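Local coordinates for protein 2,3,4,5-tetrahydropyridine-2,6-dicarboxylate N-succinyltransferase (Campylobacter jejuni, PDB 2RIJ) that probably catalyses the succinyl-CoA-dependent succinylation of tetrahydrodipicolinate, which opens its ring, in the diaminopimelate route to lysine, at residues 29-34 and 44-49; 80-85 and 137-142; 154-159 and 246-251; 219-224 and 237-242; 337-342 and 355-360. All coordinates share one frame; numbering follows the deposited sequence.

Interaction 1 (29-34 and 44-49)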
# COMPACT_ATOMS: atom_id res chain seq x y z
N GLY A 29 25.83 48.92 27.26
CA GLY A 29 26.62 49.57 26.25
C GLY A 29 26.07 50.92 25.88
O GLY A 29 25.07 51.37 26.46
N ILE A 30 26.74 51.56 24.94
CA ILE A 30 26.34 52.84 24.39
C ILE A 30 25.95 52.67 22.91
O ILE A 30 26.75 52.19 22.09
CB ILE A 30 27.46 53.91 24.55
CG1 ILE A 30 27.78 54.17 26.00
CG2 ILE A 30 27.08 55.24 23.85
CD1 ILE A 30 29.08 55.05 26.20
N ALA A 31 24.75 53.10 22.59
CA ALA A 31 24.21 53.05 21.26
C ALA A 31 24.17 54.40 20.55
O ALA A 31 23.88 55.41 21.16
CB ALA A 31 22.79 52.50 21.31
N ARG A 32 24.46 54.41 19.25
CA ARG A 32 24.14 55.52 18.39
C ARG A 32 22.74 55.26 17.88
O ARG A 32 22.44 54.16 17.35
CB ARG A 32 25.11 55.63 17.21
CG ARG A 32 24.84 56.81 16.31
CD ARG A 32 25.70 56.81 15.01
NE ARG A 32 25.54 55.55 14.26
CZ ARG A 32 24.45 55.22 13.57
NH1 ARG A 32 23.40 56.00 13.49
NH2 ARG A 32 24.42 54.03 12.96
N LEU A 33 21.84 56.24 18.02
CA LEU A 33 20.45 56.07 17.65
C LEU A 33 20.09 56.71 16.30
O LEU A 33 20.58 57.79 15.97
CB LEU A 33 19.52 56.65 18.71
CG LEU A 33 19.73 56.23 20.17
CD1 LEU A 33 18.65 56.98 21.02
CD2 LEU A 33 19.72 54.75 20.38
N ASP A 34 19.21 56.04 15.56
CA ASP A 34 18.59 56.61 14.38
C ASP A 34 17.18 56.99 14.79
O ASP A 34 16.44 56.14 15.28
CB ASP A 34 18.55 55.60 13.24
CG ASP A 34 19.95 55.25 12.71
OD1 ASP A 34 20.71 56.18 12.34
OD2 ASP A 34 20.28 54.04 12.65
N LEU A 44 14.19 54.50 15.70
CA LEU A 44 14.07 53.53 14.64
C LEU A 44 15.13 52.43 14.63
O LEU A 44 14.88 51.38 14.03
CB LEU A 44 14.08 54.21 13.28
CG LEU A 44 13.17 55.43 13.15
CD1 LEU A 44 13.26 55.87 11.71
CD2 LEU A 44 11.75 55.07 13.53
N GLN A 45 16.28 52.67 15.25
CA GLN A 45 17.36 51.71 15.32
C GLN A 45 18.39 52.18 16.35
O GLN A 45 18.57 53.39 16.57
CB GLN A 45 18.07 51.56 13.96
CG GLN A 45 19.07 50.44 13.93
CD GLN A 45 19.66 50.16 12.56
OE1 GLN A 45 19.74 48.99 12.13
NE2 GLN A 45 20.09 51.22 11.87
N ALA A 46 19.11 51.23 16.92
CA ALA A 46 20.22 51.47 17.82
C ALA A 46 21.41 50.62 17.37
O ALA A 46 21.23 49.45 16.97
CB ALA A 46 19.80 51.12 19.23
N SER A 47 22.60 51.21 17.33
CA SER A 47 23.81 50.51 16.93
C SER A 47 24.86 50.60 18.06
O SER A 47 25.10 51.69 18.60
CB SER A 47 24.37 51.08 15.62
OG SER A 47 23.37 51.05 14.58
N PHE A 48 25.47 49.47 18.40
CA PHE A 48 26.50 49.39 19.39
C PHE A 48 27.78 48.90 18.74
O PHE A 48 27.73 48.01 17.91
CB PHE A 48 26.12 48.37 20.49
CG PHE A 48 24.90 48.71 21.29
CD1 PHE A 48 23.64 48.40 20.83
CD2 PHE A 48 25.02 49.23 22.56
CE1 PHE A 48 22.50 48.63 21.55
CE2 PHE A 48 23.89 49.50 23.32
CZ PHE A 48 22.61 49.17 22.81
N ALA A 49 28.92 49.39 19.21
CA ALA A 49 30.20 48.85 18.77
C ALA A 49 30.85 47.99 19.84
O ALA A 49 31.87 47.36 19.56
CB ALA A 49 31.15 49.99 18.35
O HOH W 1 29.02 51.04 21.47
O HOH W 2 21.55 52.90 14.88

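Interaction 2 (80-85 and 137-142)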
# COMPACT_ATOMS: atom_id res chain seq x y z
N GLU A 80 15.67 47.76 33.51
CA GLU A 80 16.57 48.38 32.56
C GLU A 80 16.66 49.86 32.83
O GLU A 80 15.81 50.42 33.54
CB GLU A 80 16.06 48.12 31.12
CG GLU A 80 14.75 48.84 30.82
CD GLU A 80 14.31 48.61 29.40
OE1 GLU A 80 14.03 47.43 29.05
OE2 GLU A 80 14.20 49.61 28.64
N PHE A 81 17.70 50.48 32.27
CA PHE A 81 17.89 51.92 32.33
C PHE A 81 18.47 52.40 31.01
O PHE A 81 19.43 51.81 30.49
CB PHE A 81 18.74 52.32 33.57
CG PHE A 81 19.20 53.75 33.57
CD1 PHE A 81 18.35 54.78 33.96
CD2 PHE A 81 20.50 54.07 33.20
CE1 PHE A 81 18.79 56.10 33.96
CE2 PHE A 81 20.93 55.39 33.21
CZ PHE A 81 20.07 56.40 33.59
N VAL A 82 17.81 53.41 30.44
CA VAL A 82 18.20 54.02 29.18
C VAL A 82 18.26 55.52 29.36
O VAL A 82 17.33 56.11 29.90
CB VAL A 82 17.16 53.69 28.08
CG1 VAL A 82 17.52 54.32 26.75
CG2 VAL A 82 16.98 52.16 27.92
N GLN A 83 19.32 56.16 28.90
CA GLN A 83 19.43 57.61 29.02
C GLN A 83 20.33 58.18 27.96
O GLN A 83 21.42 57.69 27.74
CB GLN A 83 20.01 57.96 30.40
CG GLN A 83 19.82 59.40 30.84
CD GLN A 83 18.40 59.71 31.32
OE1 GLN A 83 17.61 58.82 31.62
NE2 GLN A 83 18.08 60.97 31.36
N THR A 84 19.89 59.29 27.37
CA THR A 84 20.67 60.05 26.38
C THR A 84 21.89 60.62 27.05
O THR A 84 21.79 61.17 28.15
CB THR A 84 19.82 61.23 25.81
OG1 THR A 84 18.74 60.69 25.07
CG2 THR A 84 20.63 62.16 24.89
N LEU A 85 23.03 60.50 26.38
CA LEU A 85 24.28 61.07 26.84
C LEU A 85 24.42 62.53 26.39
O LEU A 85 24.13 62.88 25.23
CB LEU A 85 25.48 60.27 26.31
CG LEU A 85 25.65 58.90 26.95
CD1 LEU A 85 26.39 58.00 25.97
CD2 LEU A 85 26.40 59.05 28.34
N SER A 137 11.89 49.19 25.92
CA SER A 137 12.32 50.24 25.01
C SER A 137 12.89 49.64 23.75
O SER A 137 13.35 48.50 23.77
CB SER A 137 13.35 51.17 25.66
OG SER A 137 14.55 50.51 26.05
N VAL A 138 12.89 50.43 22.68
CA VAL A 138 13.61 50.09 21.46
C VAL A 138 15.08 49.83 21.79
O VAL A 138 15.68 48.86 21.33
CB VAL A 138 13.48 51.17 20.39
CG1 VAL A 138 14.31 50.78 19.16
CG2 VAL A 138 11.98 51.37 20.01
N GLU A 139 15.66 50.70 22.59
CA GLU A 139 17.07 50.58 22.96
C GLU A 139 17.39 49.23 23.64
O GLU A 139 18.42 48.61 23.35
CB GLU A 139 17.47 51.75 23.88
CG GLU A 139 17.42 53.15 23.23
CD GLU A 139 16.09 53.92 23.39
OE1 GLU A 139 14.99 53.31 23.48
OE2 GLU A 139 16.16 55.17 23.39
N SER A 140 16.56 48.82 24.60
CA SER A 140 16.80 47.56 25.29
C SER A 140 16.52 46.35 24.39
O SER A 140 17.21 45.36 24.48
CB SER A 140 16.06 47.45 26.61
OG SER A 140 14.68 47.35 26.41
N ILE A 141 15.55 46.45 23.48
CA ILE A 141 15.35 45.39 22.48
C ILE A 141 16.64 45.21 21.68
O ILE A 141 17.10 44.08 21.46
CB ILE A 141 14.20 45.70 21.46
CG1 ILE A 141 12.85 45.76 22.16
CG2 ILE A 141 14.16 44.61 20.36
CD1 ILE A 141 11.75 46.43 21.35
N TYR A 142 17.22 46.31 21.24
CA TYR A 142 18.46 46.23 20.44
C TYR A 142 19.64 45.67 21.24
O TYR A 142 20.41 44.82 20.72
CB TYR A 142 18.78 47.58 19.80
CG TYR A 142 18.17 47.75 18.43
CD1 TYR A 142 16.88 48.19 18.28
CD2 TYR A 142 18.88 47.37 17.29
CE1 TYR A 142 16.32 48.32 17.03
CE2 TYR A 142 18.32 47.50 16.03
CZ TYR A 142 17.05 47.99 15.92
OH TYR A 142 16.46 48.13 14.68

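Interaction 3 (154-159 and 246-251)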
# COMPACT_ATOMS: atom_id res chain seq x y z
N PRO A 154 23.37 32.54 25.29
CA PRO A 154 22.84 31.49 24.40
C PRO A 154 21.47 31.76 23.83
O PRO A 154 20.67 32.52 24.41
CB PRO A 154 22.79 30.23 25.28
CG PRO A 154 23.53 30.59 26.52
CD PRO A 154 23.52 32.05 26.68
N LEU A 155 21.23 31.17 22.66
CA LEU A 155 19.92 31.19 22.02
C LEU A 155 18.84 30.78 23.03
O LEU A 155 19.08 29.91 23.89
CB LEU A 155 19.91 30.26 20.83
CG LEU A 155 20.63 30.76 19.59
CD1 LEU A 155 20.93 29.65 18.56
CD2 LEU A 155 19.74 31.88 18.99
N ARG A 156 17.71 31.46 22.96
CA ARG A 156 16.54 31.26 23.84
C ARG A 156 16.66 31.68 25.31
O ARG A 156 15.67 31.63 26.05
CB ARG A 156 16.07 29.80 23.82
CG ARG A 156 15.83 29.19 22.49
CD ARG A 156 15.47 27.71 22.77
NE ARG A 156 15.34 26.95 21.58
CZ ARG A 156 15.52 25.64 21.53
NH1 ARG A 156 15.86 24.94 22.60
NH2 ARG A 156 15.38 25.02 20.38
N SER A 157 17.82 32.17 25.70
CA SER A 157 18.13 32.36 27.10
C SER A 157 17.67 33.72 27.62
O SER A 157 17.72 33.94 28.82
CB SER A 157 19.63 32.16 27.31
OG SER A 157 20.35 33.28 26.86
N ILE A 158 17.20 34.63 26.75
CA ILE A 158 16.78 35.95 27.22
C ILE A 158 15.40 36.34 26.75
O ILE A 158 14.90 35.84 25.75
CB ILE A 158 17.82 37.08 26.88
CG1 ILE A 158 18.03 37.22 25.37
CG2 ILE A 158 19.15 36.89 27.65
CD1 ILE A 158 18.83 38.47 25.03
N ASN A 159 14.78 37.24 27.49
CA ASN A 159 13.37 37.61 27.28
C ASN A 159 13.24 38.68 26.21
O ASN A 159 13.72 39.79 26.35
CB ASN A 159 12.76 38.06 28.62
CG ASN A 159 11.26 38.17 28.57
OD1 ASN A 159 10.71 38.52 27.56
ND2 ASN A 159 10.59 37.92 29.72
N ASN A 246 16.11 33.26 11.29
CA ASN A 246 15.33 34.28 11.95
C ASN A 246 15.98 34.69 13.29
O ASN A 246 17.02 34.14 13.74
CB ASN A 246 13.91 33.75 12.15
CG ASN A 246 12.83 34.84 12.17
OD1 ASN A 246 13.10 35.98 12.44
ND2 ASN A 246 11.61 34.46 11.79
N PHE A 247 15.41 35.70 13.93
CA PHE A 247 15.94 36.11 15.23
C PHE A 247 15.69 35.03 16.27
O PHE A 247 14.73 34.21 16.14
CB PHE A 247 15.35 37.45 15.67
CG PHE A 247 13.97 37.38 16.17
CD1 PHE A 247 12.92 37.54 15.32
CD2 PHE A 247 13.73 37.19 17.52
CE1 PHE A 247 11.63 37.50 15.79
CE2 PHE A 247 12.43 37.17 18.00
CZ PHE A 247 11.39 37.30 17.13
N ASN A 248 16.57 34.98 17.27
CA ASN A 248 16.57 33.95 18.33
C ASN A 248 16.55 32.52 17.70
O ASN A 248 15.88 31.61 18.20
CB ASN A 248 15.34 34.17 19.23
CG ASN A 248 15.44 33.48 20.55
OD1 ASN A 248 16.52 33.38 21.16
ND2 ASN A 248 14.30 32.98 21.01
N ALA A 249 17.31 32.35 16.62
CA ALA A 249 17.51 31.09 15.94
C ALA A 249 18.95 31.01 15.49
O ALA A 249 19.62 32.03 15.33
CB ALA A 249 16.58 30.97 14.67
N GLY A 250 19.42 29.79 15.27
CA GLY A 250 20.70 29.58 14.63
C GLY A 250 21.36 28.25 14.93
O GLY A 250 20.69 27.21 15.04
N THR A 251 22.68 28.32 15.04
CA THR A 251 23.53 27.15 15.04
C THR A 251 24.41 27.22 16.28
O THR A 251 24.83 28.29 16.70
CB THR A 251 24.43 27.07 13.77
OG1 THR A 251 25.33 28.19 13.70
CG2 THR A 251 23.55 27.03 12.49
O HOH W 3 13.24 31.90 23.60
O HOH W 4 16.43 34.43 23.81

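Interaction 4 (219-224 and 237-242)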
# COMPACT_ATOMS: atom_id res chain seq x y z
N ARG A 219 30.44 32.44 6.95
CA ARG A 219 29.99 33.07 5.68
C ARG A 219 28.49 33.22 5.63
O ARG A 219 27.75 32.31 6.01
CB ARG A 219 30.49 32.23 4.53
CG ARG A 219 32.00 32.04 4.58
CD ARG A 219 32.53 31.30 3.37
NE ARG A 219 32.17 29.89 3.41
CZ ARG A 219 31.84 29.10 2.39
NH1 ARG A 219 31.73 29.54 1.14
NH2 ARG A 219 31.59 27.83 2.65
N ILE A 220 28.03 34.37 5.12
CA ILE A 220 26.62 34.65 4.92
C ILE A 220 26.54 35.19 3.53
O ILE A 220 26.99 36.33 3.24
CB ILE A 220 26.11 35.69 5.90
CG1 ILE A 220 26.22 35.20 7.33
CG2 ILE A 220 24.71 36.15 5.50
CD1 ILE A 220 26.04 36.33 8.40
N LEU A 221 26.02 34.39 2.62
CA LEU A 221 26.12 34.74 1.16
C LEU A 221 25.08 35.73 0.68
O LEU A 221 25.12 36.16 -0.47
CB LEU A 221 26.12 33.47 0.28
CG LEU A 221 27.50 32.83 0.05
CD1 LEU A 221 28.06 32.30 1.35
CD2 LEU A 221 27.42 31.74 -1.07
N GLU A 222 24.18 36.14 1.57
CA GLU A 222 23.21 37.18 1.28
C GLU A 222 22.62 37.68 2.58
O GLU A 222 22.03 36.92 3.36
CB GLU A 222 22.10 36.69 0.33
CG GLU A 222 20.88 37.64 0.14
CD GLU A 222 21.23 39.15 0.05
OE1 GLU A 222 22.27 39.49 -0.60
OE2 GLU A 222 20.50 40.03 0.64
N SER A 223 22.78 38.98 2.81
CA SER A 223 22.35 39.61 4.05
C SER A 223 20.86 39.44 4.37
O SER A 223 20.53 39.26 5.50
CB SER A 223 22.68 41.12 4.07
OG SER A 223 22.38 41.72 5.33
N SER A 224 19.96 39.51 3.39
CA SER A 224 18.52 39.40 3.67
C SER A 224 18.14 38.03 4.32
O SER A 224 17.05 37.86 4.86
CB SER A 224 17.73 39.61 2.37
OG SER A 224 17.99 38.57 1.48
N THR A 237 28.01 28.38 7.45
CA THR A 237 27.77 28.93 6.11
C THR A 237 26.27 29.02 5.87
O THR A 237 25.52 28.03 6.00
CB THR A 237 28.40 28.05 5.00
OG1 THR A 237 29.80 27.89 5.28
CG2 THR A 237 28.22 28.64 3.60
N ILE A 238 25.81 30.21 5.54
CA ILE A 238 24.44 30.43 5.05
C ILE A 238 24.46 30.68 3.54
O ILE A 238 24.94 31.72 3.04
CB ILE A 238 23.73 31.62 5.73
CG1 ILE A 238 23.97 31.60 7.28
CG2 ILE A 238 22.24 31.65 5.38
CD1 ILE A 238 23.43 30.30 7.95
N MSE A 239 23.91 29.74 2.82
CA MSE A 239 23.84 29.82 1.33
C MSE A 239 22.62 30.66 1.01
O MSE A 239 21.73 30.78 1.85
CB MSE A 239 23.72 28.46 0.69
CG MSE A 239 24.92 27.56 0.91
SE MSE A 239 26.58 28.26 0.22
CE MSE A 239 26.25 28.23 -1.78
N PRO A 240 22.58 31.29 -0.19
CA PRO A 240 21.51 32.25 -0.47
C PRO A 240 20.23 31.77 -1.14
O PRO A 240 19.24 32.52 -1.10
CB PRO A 240 22.20 33.27 -1.38
CG PRO A 240 23.25 32.55 -2.05
CD PRO A 240 23.60 31.31 -1.26
N GLY A 241 20.20 30.58 -1.72
CA GLY A 241 19.08 30.13 -2.53
C GLY A 241 17.71 30.17 -1.86
O GLY A 241 16.80 30.78 -2.37
N ALA A 242 17.56 29.47 -0.75
CA ALA A 242 16.26 29.29 -0.14
C ALA A 242 16.35 29.20 1.37
O ALA A 242 15.50 28.61 1.99
CB ALA A 242 15.54 28.05 -0.74
O HOH W 5 32.15 29.11 6.32

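Interaction 5 (337-342 and 355-360)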
# COMPACT_ATOMS: atom_id res chain seq x y z
N LYS A 337 19.38 0.76 21.89
CA LYS A 337 20.73 0.97 22.38
C LYS A 337 21.14 2.42 22.41
O LYS A 337 21.83 2.85 23.32
CB LYS A 337 21.73 0.19 21.55
CG LYS A 337 21.62 -1.31 21.70
CD LYS A 337 22.77 -2.00 20.97
CE LYS A 337 22.47 -3.46 20.66
NZ LYS A 337 23.64 -4.11 19.96
N LEU A 338 20.77 3.17 21.37
CA LEU A 338 21.10 4.59 21.30
C LEU A 338 20.16 5.41 22.21
O LEU A 338 20.43 6.56 22.49
CB LEU A 338 20.97 5.07 19.82
CG LEU A 338 21.93 4.43 18.82
CD1 LEU A 338 21.62 4.83 17.40
CD2 LEU A 338 23.36 4.84 19.22
N ASN A 339 19.03 4.82 22.61
CA ASN A 339 17.93 5.53 23.29
C ASN A 339 17.34 4.64 24.40
O ASN A 339 16.21 4.17 24.33
CB ASN A 339 16.84 5.91 22.26
CG ASN A 339 17.37 6.79 21.16
OD1 ASN A 339 17.64 7.99 21.37
ND2 ASN A 339 17.48 6.24 19.97
N PRO A 340 18.15 4.39 25.45
CA PRO A 340 17.86 3.42 26.47
C PRO A 340 16.62 3.68 27.31
O PRO A 340 16.07 2.74 27.82
CB PRO A 340 19.11 3.41 27.33
CG PRO A 340 19.86 4.53 26.98
CD PRO A 340 19.43 5.05 25.65
N TYR A 341 16.16 4.92 27.44
CA TYR A 341 14.95 5.15 28.22
C TYR A 341 13.67 5.06 27.40
O TYR A 341 12.58 4.99 27.96
CB TYR A 341 15.02 6.49 28.94
CG TYR A 341 15.93 6.44 30.13
CD1 TYR A 341 17.30 6.45 30.00
CD2 TYR A 341 15.39 6.35 31.42
CE1 TYR A 341 18.14 6.39 31.17
CE2 TYR A 341 16.18 6.30 32.54
CZ TYR A 341 17.56 6.32 32.43
OH TYR A 341 18.32 6.26 33.63
N PHE A 342 13.79 5.10 26.08
CA PHE A 342 12.60 5.08 25.28
C PHE A 342 12.00 3.68 25.15
O PHE A 342 12.72 2.66 25.01
CB PHE A 342 12.88 5.64 23.90
CG PHE A 342 11.64 6.00 23.13
CD1 PHE A 342 10.94 7.16 23.42
CD2 PHE A 342 11.17 5.18 22.14
CE1 PHE A 342 9.78 7.50 22.69
CE2 PHE A 342 10.02 5.52 21.40
CZ PHE A 342 9.33 6.66 21.68
N LYS A 355 10.34 12.70 19.55
CA LYS A 355 11.13 13.90 19.64
C LYS A 355 12.38 13.69 20.48
O LYS A 355 12.37 13.00 21.53
CB LYS A 355 10.28 15.01 20.18
CG LYS A 355 9.84 14.83 21.61
CD LYS A 355 9.03 16.08 21.99
CE LYS A 355 8.85 16.20 23.47
NZ LYS A 355 7.69 15.41 23.84
N GLY A 356 13.47 14.27 20.01
CA GLY A 356 14.71 14.30 20.75
C GLY A 356 15.52 13.02 20.68
O GLY A 356 16.62 12.98 21.18
N LEU A 357 15.02 11.96 20.06
CA LEU A 357 15.78 10.69 20.03
C LEU A 357 17.00 10.76 19.11
O LEU A 357 17.00 11.50 18.12
CB LEU A 357 14.89 9.52 19.64
CG LEU A 357 13.65 9.29 20.53
CD1 LEU A 357 12.77 8.19 19.96
CD2 LEU A 357 14.09 8.96 21.99
N ASN A 358 18.02 9.94 19.41
CA ASN A 358 19.25 9.91 18.61
C ASN A 358 19.25 8.82 17.56
O ASN A 358 18.68 7.73 17.78
CB ASN A 358 20.45 9.64 19.55
CG ASN A 358 20.52 10.62 20.68
OD1 ASN A 358 20.59 11.85 20.49
ND2 ASN A 358 20.50 10.09 21.88
N GLY A 359 19.95 9.05 16.46
CA GLY A 359 20.16 8.01 15.47
C GLY A 359 18.98 7.63 14.59
O GLY A 359 18.99 6.58 13.96
N LEU A 360 17.97 8.49 14.53
CA LEU A 360 16.78 8.24 13.73
C LEU A 360 17.02 8.55 12.25
O LEU A 360 17.71 9.50 11.87
CB LEU A 360 15.58 9.08 14.19
CG LEU A 360 15.13 8.97 15.66
CD1 LEU A 360 13.85 9.81 15.86
CD2 LEU A 360 14.83 7.54 16.01

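Interaction 1 (29-34 and 44-49)
D34 and Q45 show how two strands can be joined by side chains as well as by backbone. They form a hydrogen-bonded antiparallel pair, and alongside it Q45 NE2 donates to D34 OD2 at 2.9 Å, nearly along the C-O axis, although the carboxylate and amide planes are turned 45° apart. The other oxygen, D34 OD1, takes a salt bridge from R32 NH1 at 2.9 Å, so both oxygens are engaged and the group's rotation is probably fixed. Q45 OE1 accepts from H211 NE2, and R32 NE reaches the backbone of K191 in the second subunit. S47 pairs with R32 through the backbone, R32 N donating to S47 O at 2.9 Å and S47 N returning a bond to R32 O. S47 OG donates to a water (2.6 Å) that in turn donates to D34 OD2 and R32 O, bridging S47 to the same carboxylate. F48 lies on the apolar face with A31, L33 and A46. A31 CB stands over one face of its ring, 3.8 Å from the centroid and offset toward the rim, while G29 C lies in plane at the ring edge. Near the loop, L44 N and, weakly, Q45 N both turn to D34 O, a classic beta bulge. This hairpin of the N-terminal domain is flanked by strand 124-129, which pairs with strand 27-35; helix 138-149 lies against the A46 and F48 face, and I30 packs on helix 107-117.

Interaction 2 (80-85 and 137-142)
E80 puts its CG between the backbone N and the carbonyl carbon (chi1 67°) and then runs out extended, which carries its carboxylate to the start of helix 138-149. S137 and S140 use the same first rotamer, and with it their hydroxyls meet that carboxylate side by side. S140 OG donates to E80 OE1 at 2.7 Å, and S137 OG donates to E80 OE2 at 2.8 Å. Each oxygen is approached on its syn side, somewhat out of the carboxylate plane, so the group is held by both ends like a fork. The two serines are already linked to each other: S137 OG, at the N-cap, accepts from S140 N at 3.0 Å, and S137 N returns a weak bond to S140 OG, which makes a capping box. One carboxylate thus takes a hydrogen bond from each serine of the box, and the start of the helix would probably favour negative charge there. Beside this polar pair, V82 crosses E139 at about a right angle; V82 CG1 rests 3.7 Å from E139 CD, and V82 CG2 leans on S137 OG. E80 OE1 also accepts from L136 N, just before the helix. Strand 80-84 pairs with strand 124-129 and turns F81 to helix 57-69, while helix 138-149 lies across the side that bears E80 and V82 and reaches on to strand 43-48.

Interaction 3 (154-159 and 246-251)
L155 lays its two methyl ends on the faces of successive peptide groups of the other segment. Its CD2 stands over the plane joining N248 to A249, 3.5 Å from N248 C, and its CD1 over the next plane, 3.6 Å from G250 N. The third flat group is the side-chain amide of N248, whose oxygen works toward the turn: R156 N donates to N248 OD1 at 2.9 Å. The donor stands 21° out of the plane of that carbonyl. A water donates to the same oxygen at 2.9 Å and accepts from I158 N, while N248 ND2 donates to a second water. CG of N248 lies anti to its backbone N (chi1 -162°), which carries the amide across to the turn. That turn is a type II beta turn from P154 to S157, in which P154 O accepts both S157 N and, at 2.6 Å, S157 OG; R156 occupies the position with positive phi. N248 itself has left-handed backbone angles and leads into strand 250-251, the first of three parallel strands along one side of the left-handed parallel beta-helix, the others being 266-267 and 292-293. The contact therefore lays a loop of the N-terminal domain on the beginning of the beta-helix. The guanidinium of R156 extends along this side, bonding to S264 O and S292 OG of successive coils, while the F247 ring stacks with F205. The side chain of T251 lies about 11 Å from that of E258, the predicted acyl-anhydride residue.

Interaction 4 (219-224 and 237-242)
L221 sits in the apolar centre, wedged against P240 and M239. Its CB lies 3.7 Å from P240 CD, and its CD2 meets the methyl CE of M239, a selenomethionine, at 3.8 Å, the two side chains running alongside each other. E222 extends the patch by setting its CB against P240 CB. On the other face, I220 and I238 bring their CG1 atoms within 4.2 Å. Between the faces, the backbones pair in parallel: I238 N donates to R219 O at 2.9 Å, and I238 O receives L221 N. These are the short strands of consecutive coils at the start of the left-handed parallel beta-helix, and the side chain of M239 comes within about 4 Å of that of the predicted catalytic E258. At the polar edge, the R219 guanidinium lies with one face over T237 CG2. R219 NH2 reaches T237 OG1 only in a weak bond, 3.2 Å and 121°, but a water in the guanidinium plane also joins R219 NE (3.0 Å) to that hydroxyl. R219 NH1 forms a salt bridge to D203 of the second subunit, and E222 OE1 one to R207 of the same subunit; on E222 the other oxygen, OE2, accepts from both S224 N and S224 OG.

Interaction 5 (337-342 and 355-360)
F342 and L357 cross at about a right angle, with L357 CD1 over the middle of the ring, 3.8 Å from its centroid and 3° off the normal: a CH-pi contact of almost ideal aim. The second methyl, L357 CD2, lies above the same face, displaced toward the rim, 3.9 Å from F342 CD1. CG of F342 stands anti to its backbone N (chi1 -165°), which swings the ring over to L357. Next to this, N339 presents the edge of its amide to the backbone of N358. N358 N donates to N339 OD1 at 2.8 Å, and N339 ND2 donates to N358 O at 2.9 Å, both bonds straight and lying on lone pairs in the carbonyl planes. L338 CD1 adds a looser touch on G359 CA, 4.0 Å away. N339 is the first residue beyond helix 332-338 and begins the type I turn to F342, so the end of the helix is tied to the loop before strand 360-364. N339 ND2 also reaches L335 O, and N358 OD1 accepts from D311 N. The chemistry implies a side chain standing in for a strand partner: its paired donor and acceptor satisfy one residue's backbone at both ends, with L357 and F342 packed beside it.

How the interactions relate
Interactions 1 and 2 belong together: their centres are 9 Å apart, both reach the antiparallel sheet of the N-terminal domain, and A46 O of the hairpin lies 3.2 Å from Y142 CD2 of the helix. From there the chain passes to the beta-helix, where interaction 4 is nested in the loop that interaction 3 closes, their centres 18 Å apart. Both approach residues predicted to bind succinyl-CoA: between side chains, M239 of interaction 4 is about 7 Å from G275, and A249 of interaction 3 about 9 Å from R260. Interactions 1 and 4 both touch the second subunit. Interaction 5 stands at the far end, its centre 45 Å from that of interaction 1, with F342 about 9 Å between side chains from K350, another predicted succinyl-CoA site.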